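Local structure of teichoic acid D-alanine hydrolase (Staphylococcus aureus, 5ZH8) at residues A[75-89]-A[94-108]. The protein removes D-alanyl esters from wall teichoic acid and lipoteichoic acid of the cell envelope, influencing methicillin resistance, autolysis and cell wall structure. Sequence-based numbering, arbitrary orientation.
Sequences KYKKIDKYLQSSLFN and IYENGKLKMSKGYGY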
loop_
_atom_site.group_PDB
_atom_site.type_symbol
_atom_site.label_atom_id
_atom_site.label_comp_id
_atom_site.label_asym_id
_atom_site.label_seq_id
_atom_site.Cartn_x
_atom_site.Cartn_y
_atom_site.Cartn_z
ATOM N N LYS A 75 13.605 9.635 -25.875
ATOM C CA LYS A 75 12.574 8.878 -25.155
ATOM C C LYS A 75 13.130 8.257 -23.882
ATOM O O LYS A 75 12.605 8.473 -22.796
ATOM C CB LYS A 75 12.049 7.719 -25.996
ATOM C CG LYS A 75 11.239 8.085 -27.220
ATOM C CD LYS A 75 10.725 6.841 -27.928
ATOM C CE LYS A 75 11.777 5.745 -28.063
ATOM N NZ LYS A 75 11.441 4.759 -29.122
ATOM N N TYR A 76 14.188 7.466 -24.051
ATOM C CA TYR A 76 14.754 6.662 -22.975
ATOM C C TYR A 76 15.550 7.509 -22.001
ATOM O O TYR A 76 15.601 7.198 -20.809
ATOM C CB TYR A 76 15.622 5.540 -23.545
ATOM C CG TYR A 76 14.822 4.586 -24.393
ATOM C CD1 TYR A 76 13.799 3.823 -23.833
ATOM C CD2 TYR A 76 15.065 4.457 -25.754
ATOM C CE1 TYR A 76 13.051 2.957 -24.607
ATOM C CE2 TYR A 76 14.328 3.581 -26.531
ATOM C CZ TYR A 76 13.320 2.839 -25.954
ATOM O OH TYR A 76 12.572 1.978 -26.724
ATOM N N LYS A 77 16.163 8.576 -22.503
ATOM C CA LYS A 77 16.836 9.529 -21.638
ATOM C C LYS A 77 15.840 10.168 -20.672
ATOM O O LYS A 77 16.127 10.345 -19.485
ATOM C CB LYS A 77 17.517 10.610 -22.466
ATOM C CG LYS A 77 18.308 11.586 -21.616
ATOM C CD LYS A 77 19.188 12.501 -22.452
ATOM C CE LYS A 77 19.858 13.555 -21.584
ATOM N NZ LYS A 77 20.482 12.982 -20.351
ATOM N N LYS A 78 14.669 10.503 -21.210
ATOM C CA LYS A 78 13.588 11.117 -20.450
ATOM C C LYS A 78 13.091 10.154 -19.378
ATOM O O LYS A 78 12.797 10.558 -18.262
ATOM C CB LYS A 78 12.443 11.489 -21.398
ATOM C CG LYS A 78 11.700 12.773 -21.067
ATOM C CD LYS A 78 10.576 13.012 -22.080
ATOM C CE LYS A 78 10.542 14.432 -22.679
ATOM N NZ LYS A 78 9.783 15.447 -21.894
ATOM N N ILE A 79 12.993 8.877 -19.734
ATOM C CA ILE A 79 12.522 7.835 -18.820
ATOM C C ILE A 79 13.532 7.655 -17.687
ATOM O O ILE A 79 13.171 7.693 -16.515
ATOM C CB ILE A 79 12.313 6.484 -19.553
ATOM C CG1 ILE A 79 11.143 6.584 -20.540
ATOM C CG2 ILE A 79 12.052 5.361 -18.561
ATOM C CD1 ILE A 79 11.130 5.506 -21.610
ATOM N N ASP A 80 14.792 7.463 -18.053
ATOM C CA ASP A 80 15.855 7.297 -17.087
ATOM C C ASP A 80 15.896 8.473 -16.121
ATOM O O ASP A 80 15.971 8.300 -14.899
ATOM C CB ASP A 80 17.199 7.167 -17.810
ATOM C CG ASP A 80 18.365 7.064 -16.859
ATOM O OD1 ASP A 80 18.521 6.011 -16.191
ATOM O OD2 ASP A 80 19.112 8.051 -16.770
ATOM N N LYS A 81 15.836 9.672 -16.686
ATOM C CA LYS A 81 15.886 10.888 -15.893
ATOM C C LYS A 81 14.719 10.950 -14.923
ATOM O O LYS A 81 14.869 11.359 -13.775
ATOM C CB LYS A 81 15.872 12.106 -16.811
ATOM C CG LYS A 81 16.121 13.412 -16.097
ATOM C CD LYS A 81 16.419 14.512 -17.098
ATOM C CE LYS A 81 17.046 15.721 -16.421
ATOM N NZ LYS A 81 18.425 15.467 -15.893
ATOM N N TYR A 82 13.551 10.545 -15.395
ATOM C CA TYR A 82 12.362 10.508 -14.556
ATOM C C TYR A 82 12.541 9.500 -13.432
ATOM O O TYR A 82 12.297 9.823 -12.273
ATOM C CB TYR A 82 11.112 10.178 -15.370
ATOM C CG TYR A 82 10.006 9.656 -14.511
ATOM C CD1 TYR A 82 9.448 10.449 -13.527
ATOM C CD2 TYR A 82 9.541 8.357 -14.657
ATOM C CE1 TYR A 82 8.450 9.977 -12.708
ATOM C CE2 TYR A 82 8.526 7.866 -13.848
ATOM C CZ TYR A 82 7.994 8.676 -12.870
ATOM O OH TYR A 82 6.993 8.188 -12.072
ATOM N N LEU A 83 12.972 8.289 -13.770
ATOM C CA LEU A 83 13.160 7.232 -12.768
ATOM C C LEU A 83 14.194 7.604 -11.717
ATOM O O LEU A 83 14.012 7.297 -10.539
ATOM C CB LEU A 83 13.549 5.910 -13.427
ATOM C CG LEU A 83 12.464 5.252 -14.279
ATOM C CD1 LEU A 83 13.003 3.961 -14.872
ATOM C CD2 LEU A 83 11.203 4.993 -13.470
ATOM N N GLN A 84 15.272 8.268 -12.131
ATOM C CA GLN A 84 16.279 8.717 -11.182
ATOM C C GLN A 84 15.747 9.821 -10.267
ATOM O O GLN A 84 15.833 9.710 -9.048
ATOM C CB GLN A 84 17.531 9.198 -11.900
ATOM C CG GLN A 84 18.341 8.103 -12.557
ATOM C CD GLN A 84 19.758 8.564 -12.903
ATOM O OE1 GLN A 84 20.367 9.395 -12.206
ATOM N NE2 GLN A 84 20.292 8.021 -13.996
ATOM N N SER A 85 15.182 10.876 -10.843
ATOM C CA SER A 85 14.739 12.017 -10.040
ATOM C C SER A 85 13.474 11.730 -9.217
ATOM O O SER A 85 13.197 12.427 -8.244
ATOM C CB SER A 85 14.542 13.255 -10.915
ATOM O OG SER A 85 13.614 13.003 -11.940
ATOM N N SER A 86 12.722 10.699 -9.587
ATOM C CA SER A 86 11.571 10.268 -8.784
ATOM C C SER A 86 11.941 9.237 -7.704
ATOM O O SER A 86 11.067 8.719 -7.020
ATOM C CB SER A 86 10.477 9.708 -9.693
ATOM O OG SER A 86 10.962 8.608 -10.430
ATOM N N LEU A 87 13.232 8.951 -7.557
ATOM C CA LEU A 87 13.746 8.069 -6.500
ATOM C C LEU A 87 13.241 6.637 -6.628
ATOM O O LEU A 87 13.079 5.942 -5.641
ATOM C CB LEU A 87 13.416 8.634 -5.112
ATOM C CG LEU A 87 13.775 10.106 -4.881
ATOM C CD1 LEU A 87 13.206 10.599 -3.559
ATOM C CD2 LEU A 87 15.279 10.291 -4.943
ATOM N N PHE A 88 13.008 6.211 -7.864
ATOM C CA PHE A 88 12.545 4.861 -8.175
ATOM C C PHE A 88 13.517 3.838 -7.605
ATOM O O PHE A 88 14.725 3.955 -7.811
ATOM C CB PHE A 88 12.452 4.712 -9.695
ATOM C CG PHE A 88 12.025 3.350 -10.162
ATOM C CD1 PHE A 88 10.760 2.853 -9.866
ATOM C CD2 PHE A 88 12.879 2.577 -10.946
ATOM C CE1 PHE A 88 10.366 1.602 -10.325
ATOM C CE2 PHE A 88 12.487 1.329 -11.408
ATOM C CZ PHE A 88 11.231 0.840 -11.096
ATOM N N ASN A 89 12.996 2.859 -6.872
ATOM C CA ASN A 89 13.814 1.742 -6.393
ATOM C C ASN A 89 13.299 0.431 -6.985
ATOM O O ASN A 89 12.292 -0.112 -6.529
ATOM C CB ASN A 89 13.817 1.685 -4.865
ATOM C CG ASN A 89 14.937 0.816 -4.320
ATOM O OD1 ASN A 89 15.960 1.332 -3.866
ATOM N ND2 ASN A 89 14.758 -0.502 -4.368
ATOM N N ILE A 94 12.236 -2.291 -21.304
ATOM C CA ILE A 94 11.372 -1.807 -22.371
ATOM C C ILE A 94 11.778 -2.442 -23.694
ATOM O O ILE A 94 12.938 -2.369 -24.102
ATOM C CB ILE A 94 11.426 -0.269 -22.495
ATOM C CG1 ILE A 94 11.040 0.378 -21.158
ATOM C CG2 ILE A 94 10.508 0.198 -23.620
ATOM C CD1 ILE A 94 11.109 1.888 -21.140
ATOM N N TYR A 95 10.811 -3.081 -24.346
ATOM C CA TYR A 95 11.006 -3.678 -25.664
ATOM C C TYR A 95 10.317 -2.819 -26.715
ATOM O O TYR A 95 9.174 -2.389 -26.522
ATOM C CB TYR A 95 10.425 -5.092 -25.713
ATOM C CG TYR A 95 11.261 -6.118 -25.004
ATOM C CD1 TYR A 95 11.296 -6.170 -23.616
ATOM C CD2 TYR A 95 12.011 -7.051 -25.717
ATOM C CE1 TYR A 95 12.071 -7.113 -22.952
ATOM C CE2 TYR A 95 12.782 -8.000 -25.065
ATOM C CZ TYR A 95 12.803 -8.031 -23.680
ATOM O OH TYR A 95 13.560 -8.957 -23.011
ATOM N N GLU A 96 11.008 -2.577 -27.822
ATOM C CA GLU A 96 10.450 -1.821 -28.934
ATOM C C GLU A 96 10.495 -2.678 -30.198
ATOM O O GLU A 96 11.569 -3.110 -30.630
ATOM C CB GLU A 96 11.237 -0.533 -29.132
ATOM C CG GLU A 96 10.574 0.475 -30.044
ATOM C CD GLU A 96 11.397 1.740 -30.199
ATOM O OE1 GLU A 96 12.226 2.033 -29.314
ATOM O OE2 GLU A 96 11.212 2.453 -31.208
ATOM N N ASN A 97 9.329 -2.933 -30.779
ATOM C CA ASN A 97 9.213 -3.849 -31.909
ATOM C C ASN A 97 10.019 -5.134 -31.681
ATOM O O ASN A 97 10.755 -5.584 -32.557
ATOM C CB ASN A 97 9.641 -3.150 -33.202
ATOM C CG ASN A 97 8.717 -2.005 -33.582
ATOM O OD1 ASN A 97 9.175 -0.910 -33.887
ATOM N ND2 ASN A 97 7.412 -2.249 -33.567
ATOM N N GLY A 98 9.883 -5.701 -30.483
ATOM C CA GLY A 98 10.488 -6.986 -30.151
ATOM C C GLY A 98 11.905 -6.925 -29.621
ATOM O O GLY A 98 12.391 -7.902 -29.057
ATOM N N LYS A 99 12.577 -5.788 -29.796
ATOM C CA LYS A 99 13.964 -5.634 -29.350
ATOM C C LYS A 99 14.051 -4.968 -27.981
ATOM O O LYS A 99 13.283 -4.066 -27.674
ATOM C CB LYS A 99 14.754 -4.805 -30.358
ATOM C CG LYS A 99 14.660 -5.326 -31.780
ATOM C CD LYS A 99 15.894 -4.983 -32.595
ATOM C CE LYS A 99 15.913 -5.768 -33.895
ATOM N NZ LYS A 99 17.149 -5.506 -34.692
ATOM N N LEU A 100 15.004 -5.414 -27.172
ATOM C CA LEU A 100 15.267 -4.808 -25.876
ATOM C C LEU A 100 16.019 -3.503 -26.083
ATOM O O LEU A 100 17.175 -3.520 -26.477
ATOM C CB LEU A 100 16.087 -5.759 -25.003
ATOM C CG LEU A 100 16.430 -5.321 -23.576
ATOM C CD1 LEU A 100 15.188 -5.215 -22.712
ATOM C CD2 LEU A 100 17.392 -6.313 -22.955
ATOM N N LYS A 101 15.346 -2.379 -25.836
ATOM C CA LYS A 101 15.942 -1.050 -26.002
ATOM C C LYS A 101 16.356 -0.407 -24.674
ATOM O O LYS A 101 17.118 0.564 -24.662
ATOM C CB LYS A 101 14.964 -0.107 -26.696
ATOM C CG LYS A 101 14.385 -0.614 -28.004
ATOM C CD LYS A 101 15.404 -0.786 -29.115
ATOM C CE LYS A 101 15.986 0.543 -29.544
ATOM N NZ LYS A 101 16.692 0.387 -30.847
ATOM N N MET A 102 15.830 -0.917 -23.564
ATOM C CA MET A 102 16.196 -0.414 -22.250
ATOM C C MET A 102 16.068 -1.503 -21.197
ATOM O O MET A 102 15.072 -2.219 -21.156
ATOM C CB MET A 102 15.330 0.790 -21.861
ATOM C CG MET A 102 15.807 1.504 -20.600
ATOM S SD MET A 102 14.967 3.062 -20.304
ATOM C CE MET A 102 15.886 3.645 -18.880
ATOM N N SER A 103 17.082 -1.606 -20.346
ATOM C CA SER A 103 17.102 -2.549 -19.237
ATOM C C SER A 103 18.036 -1.980 -18.191
ATOM O O SER A 103 19.241 -1.886 -18.428
ATOM C CB SER A 103 17.597 -3.922 -19.696
ATOM O OG SER A 103 17.548 -4.865 -18.641
ATOM N N LYS A 104 17.488 -1.578 -17.046
ATOM C CA LYS A 104 18.283 -0.874 -16.042
ATOM C C LYS A 104 17.692 -0.993 -14.643
ATOM O O LYS A 104 16.477 -0.937 -14.461
ATOM C CB LYS A 104 18.416 0.605 -16.432
ATOM C CG LYS A 104 19.390 1.386 -15.575
ATOM C CD LYS A 104 19.669 2.762 -16.166
ATOM C CE LYS A 104 20.704 3.514 -15.336
ATOM N NZ LYS A 104 20.931 4.907 -15.819
ATOM N N GLY A 105 18.575 -1.162 -13.662
ATOM C CA GLY A 105 18.197 -1.237 -12.255
ATOM C C GLY A 105 18.490 0.071 -11.543
ATOM O O GLY A 105 19.446 0.769 -11.882
ATOM N N TYR A 106 17.656 0.399 -10.561
ATOM C CA TYR A 106 17.789 1.623 -9.785
ATOM C C TYR A 106 17.653 1.301 -8.294
ATOM O O TYR A 106 16.808 0.493 -7.894
ATOM C CB TYR A 106 16.704 2.619 -10.183
ATOM C CG TYR A 106 16.700 3.046 -11.638
ATOM C CD1 TYR A 106 16.094 2.259 -12.613
ATOM C CD2 TYR A 106 17.266 4.263 -12.034
ATOM C CE1 TYR A 106 16.074 2.659 -13.946
ATOM C CE2 TYR A 106 17.250 4.671 -13.364
ATOM C CZ TYR A 106 16.649 3.873 -14.311
ATOM O OH TYR A 106 16.615 4.271 -15.618
ATOM N N GLY A 107 18.464 1.948 -7.462
ATOM C CA GLY A 107 18.427 1.699 -6.022
ATOM C C GLY A 107 18.866 0.288 -5.648
ATOM O O GLY A 107 19.655 -0.333 -6.364
ATOM N N TYR A 108 18.333 -0.226 -4.541
ATOM C CA TYR A 108 18.828 -1.466 -3.943
ATOM C C TYR A 108 17.884 -2.659 -4.046
ATOM O O TYR A 108 16.678 -2.542 -3.831
ATOM C CB TYR A 108 19.173 -1.220 -2.475
ATOM C CG TYR A 108 20.336 -0.275 -2.308
ATOM C CD1 TYR A 108 20.138 1.106 -2.261
ATOM C CD2 TYR A 108 21.637 -0.753 -2.225
ATOM C CE1 TYR A 108 21.205 1.974 -2.110
ATOM C CE2 TYR A 108 22.707 0.111 -2.079
ATOM C CZ TYR A 108 22.485 1.465 -2.021
ATOM O OH TYR A 108 23.557 2.309 -1.878
#
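Tyr106 and Asp80 join helix 74-85 of a beta-lactamase-like fold to the antiparallel sheet it covers, helix segment 75-85 running at 23° to strand 99-106. Asp80 OD1 accepts two bonds: Tyr106 OH at 2.6 Å, on the anti side of the carboxylate, and Lys104 NZ at 2.7 Å, from above its plane. The lysine chain is fully extended to get there, and its charge probably favours the ionised aspartate. Leu83 CB lies over one face of the Tyr106 ring, 4.0 Å from its centroid in a CH-pi contact, while Gln84 CG meets the ring's edge. Phe88 adds an oblique aromatic pair, its CD2 beside Tyr106 CD1.

At the other end Glu96 OE1 is shared likewise, by Tyr76 OH at 2.6 Å and by the salt-bridging Lys75 NZ, which also bonds Tyr359. Ile94 CG2 touches the Tyr76 edge in plane, and Met102 SD makes an oblique Met-aromatic contact with the same ring. A classic beta bulge, Lys101 and Met102 facing Ile94, sets both side-chain bases on the helix side, where Lys101 CB and Met102 SD meet Tyr76. Ile79 meets Ile94 tip to tip and also packs on helix 371-382.

Beyond the Schellman motif at Leu87, the Asn89 amide pairs with the Tyr108 backbone: OD1 accepts from N, and ND2, which also bonds Asn366, donates to Tyr108 O at 2.9 Å, with Tyr108 O only 7° out of the amide plane.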